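Local coordinates for protein ARF-like GTPase (Chlamydomonas reinhardtii, PDB 4M9Q) that adopts the P-loop fold of ARF-family small GTPases and binds phosphoaminophosphonic acid-guanylate ester together with a magnesium ion, at residues K66-L69 with A70-H73; P178-Q181 with T182-E185. All blocks are in the same frame, centred on the assembly; numbering follows the deposited sequence.

Contact 1 (K66-L69 with A70-H73); sequences KKYL and AEVH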
loop_
_atom_site.group_PDB
_atom_site.type_symbol
_atom_site.label_atom_id
_atom_site.label_comp_id
_atom_site.label_asym_id
_atom_site.label_seq_id
_atom_site.Cartn_x
_atom_site.Cartn_y
_atom_site.Cartn_z
ATOM N N LYS A 66 -6.216 -7.928 -7.098
ATOM C CA LYS A 66 -7.628 -7.588 -7.203
ATOM C C LYS A 66 -8.516 -8.384 -6.277
ATOM O O LYS A 66 -9.633 -7.973 -5.983
ATOM C CB LYS A 66 -8.173 -7.555 -8.642
ATOM C CG LYS A 66 -7.497 -8.398 -9.706
ATOM C CD LYS A 66 -8.062 -9.791 -9.767
ATOM C CE LYS A 66 -8.352 -10.235 -11.187
ATOM N NZ LYS A 66 -8.821 -11.659 -11.101
ATOM N N LYS A 67 -8.021 -9.502 -5.773
ATOM C CA LYS A 67 -8.836 -10.341 -4.880
ATOM C C LYS A 67 -8.967 -9.722 -3.492
ATOM O O LYS A 67 -9.801 -10.165 -2.707
ATOM C CB LYS A 67 -8.276 -11.764 -4.796
ATOM C CG LYS A 67 -8.001 -12.330 -6.167
ATOM C CD LYS A 67 -8.239 -13.819 -6.191
ATOM C CE LYS A 67 -8.371 -14.352 -7.613
ATOM N NZ LYS A 67 -9.416 -15.397 -7.592
ATOM N N TYR A 68 -8.180 -8.681 -3.225
ATOM C CA TYR A 68 -8.188 -7.999 -1.948
ATOM C C TYR A 68 -8.863 -6.645 -1.983
ATOM O O TYR A 68 -9.067 -6.031 -0.906
ATOM C CB TYR A 68 -6.753 -7.780 -1.459
ATOM C CG TYR A 68 -6.090 -9.023 -0.962
ATOM C CD1 TYR A 68 -6.014 -9.284 0.404
ATOM C CD2 TYR A 68 -5.558 -9.954 -1.849
ATOM C CE1 TYR A 68 -5.413 -10.431 0.878
ATOM C CE2 TYR A 68 -4.964 -11.119 -1.385
ATOM C CZ TYR A 68 -4.888 -11.342 -0.018
ATOM O OH TYR A 68 -4.282 -12.469 0.477
ATOM N N LEU A 69 -9.162 -6.117 -3.162
ATOM C CA LEU A 69 -9.465 -4.683 -3.206
ATOM C C LEU A 69 -10.825 -4.377 -2.625
ATOM O O LEU A 69 -11.078 -3.240 -2.206
ATOM C CB LEU A 69 -9.309 -4.117 -4.597
ATOM C CG LEU A 69 -7.869 -4.240 -5.121
ATOM C CD1 LEU A 69 -7.817 -3.796 -6.581
ATOM C CD2 LEU A 69 -6.877 -3.454 -4.253
ATOM N N ALA A 70 -11.672 -5.404 -2.543
ATOM C CA ALA A 70 -13.021 -5.268 -1.973
ATOM C C ALA A 70 -12.990 -5.188 -0.468
ATOM O O ALA A 70 -13.839 -4.530 0.135
ATOM C CB ALA A 70 -13.921 -6.430 -2.409
ATOM N N GLU A 71 -12.022 -5.854 0.155
ATOM C CA GLU A 71 -11.960 -5.878 1.625
ATOM C C GLU A 71 -11.022 -4.814 2.237
ATOM O O GLU A 71 -10.808 -4.798 3.426
ATOM C CB GLU A 71 -11.584 -7.266 2.117
ATOM C CG GLU A 71 -10.163 -7.676 1.812
ATOM C CD GLU A 71 -9.959 -9.158 2.002
ATOM O OE1 GLU A 71 -9.971 -9.917 0.985
ATOM O OE2 GLU A 71 -9.808 -9.554 3.187
ATOM N N VAL A 72 -10.580 -3.867 1.430
ATOM C CA VAL A 72 -9.555 -2.924 1.842
ATOM C C VAL A 72 -10.152 -1.516 1.947
ATOM O O VAL A 72 -11.019 -1.149 1.163
ATOM C CB VAL A 72 -8.409 -3.008 0.819
ATOM C CG1 VAL A 72 -8.283 -1.735 0.017
ATOM C CG2 VAL A 72 -7.137 -3.517 1.482
ATOM N N HIS A 73 -9.728 -0.752 2.951
ATOM C CA HIS A 73 -10.201 0.595 3.114
ATOM C C HIS A 73 -9.296 1.551 2.416
ATOM O O HIS A 73 -9.728 2.652 2.092
ATOM C CB HIS A 73 -10.220 0.982 4.558
ATOM C CG HIS A 73 -11.224 0.235 5.383
ATOM N ND1 HIS A 73 -10.931 -0.937 6.012
ATOM C CD2 HIS A 73 -12.523 0.546 5.717
ATOM C CE1 HIS A 73 -11.992 -1.365 6.684
ATOM N NE2 HIS A 73 -12.976 -0.452 6.513
#

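Contact 2 (P178-Q181 with T182-E185); sequences PRVQ and TEAE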
loop_
_atom_site.group_PDB
_atom_site.type_symbol
_atom_site.label_atom_id
_atom_site.label_comp_id
_atom_site.label_asym_id
_atom_site.label_seq_id
_atom_site.Cartn_x
_atom_site.Cartn_y
_atom_site.Cartn_z
ATOM N N PRO A 178 -19.012 0.717 6.036
ATOM C CA PRO A 178 -20.173 -0.069 5.578
ATOM C C PRO A 178 -20.031 -0.559 4.148
ATOM O O PRO A 178 -20.286 -1.733 3.882
ATOM C CB PRO A 178 -21.333 0.913 5.665
ATOM C CG PRO A 178 -20.926 1.929 6.674
ATOM C CD PRO A 178 -19.422 2.027 6.594
ATOM N N ARG A 179 -19.582 0.319 3.254
ATOM C CA ARG A 179 -19.287 -0.066 1.894
ATOM C C ARG A 179 -18.244 -1.183 1.884
ATOM O O ARG A 179 -18.432 -2.178 1.210
ATOM C CB ARG A 179 -18.805 1.139 1.074
ATOM C CG ARG A 179 -18.041 0.744 -0.194
ATOM C CD ARG A 179 -18.189 1.764 -1.303
ATOM N NE ARG A 179 -16.989 2.580 -1.465
ATOM C CZ ARG A 179 -15.937 2.258 -2.213
ATOM N NH1 ARG A 179 -15.858 1.099 -2.876
ATOM N NH2 ARG A 179 -14.942 3.112 -2.286
ATOM N N VAL A 180 -17.160 -1.037 2.629
ATOM C CA VAL A 180 -16.151 -2.090 2.620
ATOM C C VAL A 180 -16.772 -3.384 3.119
ATOM O O VAL A 180 -16.648 -4.425 2.480
ATOM C CB VAL A 180 -14.884 -1.734 3.430
ATOM C CG1 VAL A 180 -13.964 -2.955 3.574
ATOM C CG2 VAL A 180 -14.187 -0.547 2.772
ATOM N N GLN A 181 -17.457 -3.315 4.247
ATOM C CA GLN A 181 -18.032 -4.526 4.841
ATOM C C GLN A 181 -18.986 -5.195 3.894
ATOM O O GLN A 181 -18.943 -6.397 3.720
ATOM C CB GLN A 181 -18.707 -4.210 6.194
ATOM C CG GLN A 181 -17.691 -3.987 7.322
ATOM C CD GLN A 181 -16.788 -5.204 7.549
ATOM O OE1 GLN A 181 -15.679 -5.293 7.020
ATOM N NE2 GLN A 181 -17.278 -6.163 8.320
ATOM N N THR A 182 -19.825 -4.398 3.254
ATOM C CA THR A 182 -20.829 -4.930 2.332
ATOM C C THR A 182 -20.177 -5.502 1.079
ATOM O O THR A 182 -20.478 -6.636 0.704
ATOM C CB THR A 182 -21.840 -3.843 1.908
ATOM O OG1 THR A 182 -22.274 -3.114 3.067
ATOM C CG2 THR A 182 -23.057 -4.463 1.224
ATOM N N GLU A 183 -19.303 -4.697 0.443
ATOM C CA GLU A 183 -18.543 -5.090 -0.769
ATOM C C GLU A 183 -17.714 -6.348 -0.504
ATOM O O GLU A 183 -17.773 -7.294 -1.282
ATOM C CB GLU A 183 -17.663 -3.931 -1.319
ATOM C CG GLU A 183 -16.345 -3.688 -0.561
ATOM C CD GLU A 183 -15.407 -2.565 -1.098
ATOM O OE1 GLU A 183 -14.586 -2.032 -0.326
ATOM O OE2 GLU A 183 -15.442 -2.212 -2.286
ATOM N N ALA A 184 -16.999 -6.382 0.623
ATOM C CA ALA A 184 -16.144 -7.542 1.009
ATOM C C ALA A 184 -16.949 -8.833 1.108
ATOM O O ALA A 184 -16.550 -9.839 0.533
ATOM C CB ALA A 184 -15.435 -7.292 2.337
ATOM N N GLU A 185 -18.060 -8.809 1.845
ATOM C CA GLU A 185 -18.905 -10.005 1.993
ATOM C C GLU A 185 -19.488 -10.448 0.663
ATOM O O GLU A 185 -19.490 -11.630 0.372
ATOM C CB GLU A 185 -20.028 -9.810 3.020
ATOM C CG GLU A 185 -20.751 -11.114 3.388
ATOM C CD GLU A 185 -21.552 -11.021 4.684
ATOM O OE1 GLU A 185 -21.073 -10.314 5.609
ATOM O OE2 GLU A 185 -22.650 -11.659 4.798
#

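Contact 1 (K66-L69 with A70-H73)
A turn near the end of the connection between strand 48-55 and strand 74-80 folds Glu71 back alongside Tyr68. Its backbone tie is Glu71 N to Tyr68 O, a bent hydrogen bond of 3.1 Å (136° at the hydrogen), whose donor also stands well above the carbonyl plane instead of meeting a lone pair. The same oxygen also touches side-chain carbon, Glu71 CG lying 3.4 Å from Tyr68 O. That closeness follows from the first torsion of Glu71 (chi1 69°), which sets CG between the backbone N and the carbonyl carbon; beyond CG the chain runs out extended. The carboxylate therefore travels beside the Tyr68 ring in the same direction, the two planes only 22° apart, and Glu71 OE1 reaches Tyr68 CD1 at 4.0 Å, obliquely to the ring. OE1 also passes 3.7 Å from Lys67 O, a proximity of two acceptors. The Tyr68 ring additionally meets that of Phe53, while Leu69 and Ala70 are buried, Leu69 against Met103 and Ala70 against helix 157-190. In Ras-like GTPases this connection carries the switch II region; here its last part turns into strand 74-80 of the central sheet.

Contact 2 (P178-Q181 with T182-E185)
Thr182 grips the carbonyl of Pro178 twice, through its backbone and through its hydroxyl. Thr182 N lies 2.8 Å from Pro178 O, and Thr182 OG1 gives its proton to the same Pro178 O at 2.6 Å, coming from above the carbonyl plane. A chi1 of -46° makes this possible, turning OG1 beside its own backbone N and back down the helix. One residue along, in the Glu183 conformer given, a long salt bridge joins Arg179 NH1 to Glu183 OE2 at 3.4 Å; guanidinium and carboxylate planes are 66° apart, so the groups meet obliquely and not as a flat pair. The arginine reaches there by bending at chi3. Both pairs are i to i+4 partners on helix 157-190, the long last helix of this small-GTPase chain, which is kinked at Pro178, a residue whose N makes no bond to the preceding turn. Routine backbone bonds continue the helix, including Glu183 N to Arg179 O at 2.8 Å and Ala184 N to Val180 O at 2.7 Å. In the same conformer Glu183 OE1 rests 3.5 Å from Val180 CG2. Farther out, in that conformer Lys106 also pairs with OE1 in a salt bridge, and Phe102 packs on the Glu183 side chain.

The turn of contact 1 is packed against the helix of contact 2; their centres are 10 Å apart. Val180 is one meeting point: its CG2 lies 3.6 Å from His73 CD2, and its CG1 lies 3.7 Å from Glu71 O. Ala184 adds to the same face by touching the side chain of Glu71. Lys106 bridges the two, bonding Val72 O of contact 1 and, in the conformer given, Glu183 OE1 of contact 2. The helix thus covers the stretch leading into strand 74-80. The Tyr68 side chain of contact 1 is about 13 Å from both the magnesium ion and phosphoaminophosphonic acid-guanylate ester, so this side chain touches neither ligand.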